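Local structure of GTPase activator-like protein (Chaetomium thermophilum, 5HIU) at residues Trp146-Arg158 and Ala177-Ala189. The protein is the fungal counterpart of TSC2, probably a GTPase activator as a whole, of which this chain is the helical N-terminal part. Residues are numbered along the deposited sequence; the frame is centred on the assembly and turned at random.
Sequences WLNQAYRAARDAR and ASPEDKNLSQLFA
Asp181 OD1 is gripped by two nitrogens of Arg158, NE at 2.7 Å and NH2 at 3.0 Å from it. The guanidinium comes side-on and puts both donors on one oxygen, from the same face of the carboxylate, the guanidinium and carboxylate planes being 50° apart. Arginine suits this place because its chain, extended from CG to NE, spans the gap between helices while NH1 still reaches Asp226 of helix 224-240. Ala154 CB, one turn earlier on the same helix, lies over the centre of one guanidinium face, 3.7 Å from its plane. Asp181 also serves its own helix: OD2 accepts from Ser178 N at 3.1 Å, while Asp181 N donates to Ser178 OG. This reciprocal pair is a capping box, and serine fits the N-cap because its short hydroxyl (chi1 68°) reaches forward into the first turn.

Beyond the salt bridge the nearly antiparallel helices pack through alanines, with axes 8.3 Å apart. Glu180, its chain bent at chi2, lays CB and CG along Ala153 and Ala154 and its carboxylate beside Ala157 CB. Leu184 is a knob in the hole formed by Ala150, Ala154, Tyr151 and Arg158. With CG anti to the backbone N (chi1 -178°), it sends CD1 over the backbone at Tyr151 and CD2 to the edge of the Tyr151 ring. Leu187 CD2 touches Ala150 CB at 3.5 Å, and Leu147 CD2 meets Phe188 CE1 at 3.7 Å.

Within this all-helical solenoid, the geometry is consistent with small Ala150 and Ala154 letting the helices approach closely. Asp181 ties the start of helix 179-198 to helix 139-163; the nearby guanidinium would be expected to keep it ionised.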
loop_
_atom_site.group_PDB
_atom_site.type_symbol
_atom_site.label_atom_id
_atom_site.label_comp_id
_atom_site.label_asym_id
_atom_site.label_seq_id
_atom_site.Cartn_x
_atom_site.Cartn_y
_atom_site.Cartn_z
ATOM N N TRP A 146 -15.914 -2.334 5.793
ATOM C CA TRP A 146 -16.258 -1.642 4.571
ATOM C C TRP A 146 -15.247 -1.816 3.428
ATOM O O TRP A 146 -15.627 -1.771 2.262
ATOM C CB TRP A 146 -16.418 -0.158 4.903
ATOM C CG TRP A 146 -17.711 0.166 5.541
ATOM C CD1 TRP A 146 -18.661 -0.706 5.988
ATOM C CD2 TRP A 146 -18.207 1.467 5.799
ATOM N NE1 TRP A 146 -19.721 -0.013 6.504
ATOM C CE2 TRP A 146 -19.466 1.323 6.393
ATOM C CE3 TRP A 146 -17.709 2.744 5.573
ATOM C CZ2 TRP A 146 -20.224 2.400 6.780
ATOM C CZ3 TRP A 146 -18.460 3.814 5.961
ATOM C CH2 TRP A 146 -19.716 3.639 6.549
ATOM N N LEU A 147 -13.970 -1.986 3.757
ATOM C CA LEU A 147 -12.957 -2.211 2.742
ATOM C C LEU A 147 -13.256 -3.488 2.004
ATOM O O LEU A 147 -13.185 -3.542 0.776
ATOM C CB LEU A 147 -11.568 -2.361 3.362
ATOM C CG LEU A 147 -10.633 -1.172 3.309
ATOM C CD1 LEU A 147 -9.338 -1.577 3.999
ATOM C CD2 LEU A 147 -10.368 -0.748 1.883
ATOM N N ASN A 148 -13.544 -4.534 2.777
ATOM C CA ASN A 148 -13.854 -5.827 2.211
ATOM C C ASN A 148 -15.059 -5.643 1.293
ATOM O O ASN A 148 -14.986 -5.924 0.106
ATOM C CB ASN A 148 -14.134 -6.822 3.328
ATOM C CG ASN A 148 -14.260 -8.262 2.841
ATOM O OD1 ASN A 148 -13.533 -8.723 1.969
ATOM N ND2 ASN A 148 -15.173 -8.985 3.437
ATOM N N GLN A 149 -16.146 -5.110 1.839
ATOM C CA GLN A 149 -17.335 -4.853 1.053
ATOM C C GLN A 149 -16.958 -4.078 -0.184
ATOM O O GLN A 149 -17.281 -4.502 -1.302
ATOM C CB GLN A 149 -18.349 -4.027 1.833
ATOM C CG GLN A 149 -19.227 -4.806 2.801
ATOM C CD GLN A 149 -20.339 -3.943 3.397
ATOM O OE1 GLN A 149 -20.767 -2.922 2.809
ATOM N NE2 GLN A 149 -20.814 -4.343 4.577
ATOM N N ALA A 150 -16.266 -2.952 0.004
ATOM C CA ALA A 150 -16.112 -1.993 -1.093
ATOM C C ALA A 150 -15.273 -2.584 -2.203
ATOM O O ALA A 150 -15.616 -2.502 -3.385
ATOM C CB ALA A 150 -15.510 -0.688 -0.620
ATOM N N TYR A 151 -14.178 -3.209 -1.820
ATOM C CA TYR A 151 -13.359 -3.867 -2.800
ATOM C C TYR A 151 -14.154 -4.958 -3.547
ATOM O O TYR A 151 -14.231 -4.922 -4.775
ATOM C CB TYR A 151 -12.101 -4.450 -2.176
ATOM C CG TYR A 151 -11.359 -5.206 -3.218
ATOM C CD1 TYR A 151 -10.776 -4.532 -4.277
ATOM C CD2 TYR A 151 -11.302 -6.591 -3.196
ATOM C CE1 TYR A 151 -10.101 -5.204 -5.261
ATOM C CE2 TYR A 151 -10.629 -7.284 -4.184
ATOM C CZ TYR A 151 -10.028 -6.582 -5.211
ATOM O OH TYR A 151 -9.378 -7.258 -6.209
ATOM N N ARG A 152 -14.754 -5.891 -2.806
ATOM C CA ARG A 152 -15.594 -6.955 -3.402
ATOM C C ARG A 152 -16.521 -6.406 -4.488
ATOM O O ARG A 152 -16.595 -6.960 -5.585
ATOM C CB ARG A 152 -16.424 -7.667 -2.329
ATOM C CG ARG A 152 -17.009 -9.001 -2.777
ATOM C CD ARG A 152 -17.261 -9.946 -1.606
ATOM N NE ARG A 152 -16.022 -10.236 -0.869
ATOM C CZ ARG A 152 -15.370 -11.404 -0.849
ATOM N NH1 ARG A 152 -15.823 -12.465 -1.510
ATOM N NH2 ARG A 152 -14.248 -11.516 -0.135
ATOM N N ALA A 153 -17.193 -5.296 -4.187
ATOM C CA ALA A 153 -18.136 -4.693 -5.126
ATOM C C ALA A 153 -17.458 -4.017 -6.311
ATOM O O ALA A 153 -18.061 -3.861 -7.369
ATOM C CB ALA A 153 -19.044 -3.705 -4.414
ATOM N N ALA A 154 -16.213 -3.595 -6.158
ATOM C CA ALA A 154 -15.525 -3.007 -7.302
ATOM C C ALA A 154 -15.060 -4.101 -8.224
ATOM O O ALA A 154 -15.162 -3.967 -9.432
ATOM C CB ALA A 154 -14.355 -2.148 -6.865
ATOM N N ARG A 155 -14.576 -5.194 -7.650
ATOM C CA ARG A 155 -13.999 -6.256 -8.450
ATOM C C ARG A 155 -15.070 -6.868 -9.324
ATOM O O ARG A 155 -14.829 -7.195 -10.495
ATOM C CB ARG A 155 -13.338 -7.329 -7.578
ATOM C CG ARG A 155 -14.181 -8.556 -7.286
ATOM C CD ARG A 155 -13.329 -9.573 -6.569
ATOM N NE ARG A 155 -14.112 -10.638 -5.959
ATOM C CZ ARG A 155 -13.637 -11.493 -5.053
ATOM N NH1 ARG A 155 -12.375 -11.410 -4.626
ATOM N NH2 ARG A 155 -14.434 -12.435 -4.565
ATOM N N ASP A 156 -16.248 -7.026 -8.741
ATOM C CA ASP A 156 -17.357 -7.613 -9.455
ATOM C C ASP A 156 -17.736 -6.706 -10.628
ATOM O O ASP A 156 -17.734 -7.159 -11.776
ATOM C CB ASP A 156 -18.528 -7.876 -8.502
ATOM C CG ASP A 156 -18.201 -8.943 -7.438
ATOM O OD1 ASP A 156 -17.091 -9.525 -7.454
ATOM O OD2 ASP A 156 -19.060 -9.198 -6.571
ATOM N N ALA A 157 -17.996 -5.426 -10.362
ATOM C CA ALA A 157 -18.294 -4.453 -11.429
ATOM C C ALA A 157 -17.305 -4.552 -12.577
ATOM O O ALA A 157 -17.694 -4.559 -13.746
ATOM C CB ALA A 157 -18.282 -3.038 -10.881
ATOM N N ARG A 158 -16.028 -4.639 -12.222
ATOM C CA ARG A 158 -14.937 -4.742 -13.182
ATOM C C ARG A 158 -14.913 -6.087 -13.930
ATOM O O ARG A 158 -14.441 -6.150 -15.063
ATOM C CB ARG A 158 -13.606 -4.559 -12.460
ATOM C CG ARG A 158 -13.383 -3.205 -11.801
ATOM C CD ARG A 158 -12.401 -3.315 -10.629
ATOM N NE ARG A 158 -12.175 -2.020 -9.987
ATOM C CZ ARG A 158 -11.318 -1.780 -8.990
ATOM N NH1 ARG A 158 -10.559 -2.740 -8.477
ATOM N NH2 ARG A 158 -11.219 -0.551 -8.497
ATOM N N ALA A 177 -14.367 5.321 -14.523
ATOM C CA ALA A 177 -14.394 4.608 -13.247
ATOM C C ALA A 177 -15.832 4.328 -12.838
ATOM O O ALA A 177 -16.698 5.215 -12.923
ATOM C CB ALA A 177 -13.718 5.452 -12.187
ATOM N N SER A 178 -16.096 3.102 -12.396
ATOM C CA SER A 178 -17.439 2.744 -11.963
ATOM C C SER A 178 -17.787 3.426 -10.627
ATOM O O SER A 178 -16.898 3.834 -9.875
ATOM C CB SER A 178 -17.586 1.218 -11.865
ATOM O OG SER A 178 -16.811 0.659 -10.819
ATOM N N PRO A 179 -19.087 3.585 -10.339
ATOM C CA PRO A 179 -19.442 4.083 -9.013
ATOM C C PRO A 179 -18.738 3.288 -7.911
ATOM O O PRO A 179 -18.373 3.855 -6.886
ATOM C CB PRO A 179 -20.959 3.883 -8.959
ATOM C CG PRO A 179 -21.401 3.938 -10.391
ATOM C CD PRO A 179 -20.259 3.452 -11.225
ATOM N N GLU A 180 -18.514 1.996 -8.140
ATOM C CA GLU A 180 -17.845 1.145 -7.160
ATOM C C GLU A 180 -16.369 1.494 -7.051
ATOM O O GLU A 180 -15.835 1.564 -5.959
ATOM C CB GLU A 180 -18.026 -0.335 -7.487
ATOM C CG GLU A 180 -19.476 -0.773 -7.462
ATOM C CD GLU A 180 -20.208 -0.512 -8.781
ATOM O OE1 GLU A 180 -19.554 -0.085 -9.764
ATOM O OE2 GLU A 180 -21.439 -0.736 -8.838
ATOM N N ASP A 181 -15.726 1.747 -8.178
ATOM C CA ASP A 181 -14.364 2.283 -8.175
ATOM C C ASP A 181 -14.302 3.583 -7.382
ATOM O O ASP A 181 -13.390 3.796 -6.587
ATOM C CB ASP A 181 -13.873 2.576 -9.598
ATOM C CG ASP A 181 -13.718 1.325 -10.450
ATOM O OD1 ASP A 181 -13.734 0.207 -9.896
ATOM O OD2 ASP A 181 -13.584 1.470 -11.691
ATOM N N LYS A 182 -15.274 4.454 -7.603
ATOM C CA LYS A 182 -15.268 5.758 -6.973
ATOM C C LYS A 182 -15.472 5.621 -5.494
ATOM O O LYS A 182 -14.801 6.307 -4.721
ATOM C CB LYS A 182 -16.328 6.656 -7.595
ATOM C CG LYS A 182 -15.996 7.018 -9.042
ATOM C CD LYS A 182 -17.227 7.230 -9.893
ATOM C CE LYS A 182 -16.863 7.917 -11.198
ATOM N NZ LYS A 182 -17.959 7.867 -12.208
ATOM N N ASN A 183 -16.379 4.720 -5.106
ATOM C CA ASN A 183 -16.649 4.430 -3.693
ATOM C C ASN A 183 -15.397 3.950 -2.975
ATOM O O ASN A 183 -15.067 4.406 -1.881
ATOM C CB ASN A 183 -17.710 3.345 -3.560
ATOM C CG ASN A 183 -19.111 3.868 -3.754
ATOM O OD1 ASN A 183 -19.314 5.055 -3.909
ATOM N ND2 ASN A 183 -20.095 2.973 -3.721
ATOM N N LEU A 184 -14.718 3.010 -3.624
ATOM C CA LEU A 184 -13.493 2.413 -3.122
ATOM C C LEU A 184 -12.395 3.475 -2.941
ATOM O O LEU A 184 -11.761 3.536 -1.908
ATOM C CB LEU A 184 -13.063 1.292 -4.073
ATOM C CG LEU A 184 -11.816 0.488 -3.710
ATOM C CD1 LEU A 184 -11.987 -0.252 -2.396
ATOM C CD2 LEU A 184 -11.448 -0.485 -4.835
ATOM N N SER A 185 -12.199 4.346 -3.917
ATOM C CA SER A 185 -11.219 5.413 -3.733
ATOM C C SER A 185 -11.514 6.217 -2.516
ATOM O O SER A 185 -10.634 6.499 -1.735
ATOM C CB SER A 185 -11.221 6.349 -4.907
ATOM O OG SER A 185 -10.901 5.608 -6.039
ATOM N N GLN A 186 -12.770 6.601 -2.372
ATOM C CA GLN A 186 -13.137 7.550 -1.368
ATOM C C GLN A 186 -12.978 6.951 0.025
ATOM O O GLN A 186 -12.597 7.655 0.979
ATOM C CB GLN A 186 -14.555 8.014 -1.587
ATOM C CG GLN A 186 -14.919 9.124 -0.630
ATOM C CD GLN A 186 -16.195 9.816 -0.995
ATOM O OE1 GLN A 186 -16.882 9.420 -1.932
ATOM N NE2 GLN A 186 -16.525 10.863 -0.254
ATOM N N LEU A 187 -13.231 5.646 0.119
ATOM C CA LEU A 187 -13.007 4.916 1.332
ATOM C C LEU A 187 -11.509 4.814 1.685
ATOM O O LEU A 187 -11.130 5.041 2.848
ATOM C CB LEU A 187 -13.646 3.523 1.214
ATOM C CG LEU A 187 -13.474 2.546 2.366
ATOM C CD1 LEU A 187 -14.068 3.047 3.668
ATOM C CD2 LEU A 187 -14.139 1.249 1.975
ATOM N N PHE A 188 -10.667 4.467 0.710
ATOM C CA PHE A 188 -9.212 4.467 0.920
ATOM C C PHE A 188 -8.787 5.844 1.433
ATOM O O PHE A 188 -8.045 5.949 2.414
ATOM C CB PHE A 188 -8.424 4.218 -0.388
ATOM C CG PHE A 188 -8.326 2.772 -0.813
ATOM C CD1 PHE A 188 -7.816 1.822 0.026
ATOM C CD2 PHE A 188 -8.688 2.392 -2.105
ATOM C CE1 PHE A 188 -7.697 0.516 -0.382
ATOM C CE2 PHE A 188 -8.581 1.081 -2.522
ATOM C CZ PHE A 188 -8.092 0.146 -1.656
ATOM N N ALA A 189 -9.249 6.896 0.773
ATOM C CA ALA A 189 -8.945 8.249 1.261
ATOM C C ALA A 189 -9.362 8.366 2.732
ATOM O O ALA A 189 -8.600 8.859 3.539
ATOM C CB ALA A 189 -9.636 9.321 0.424
#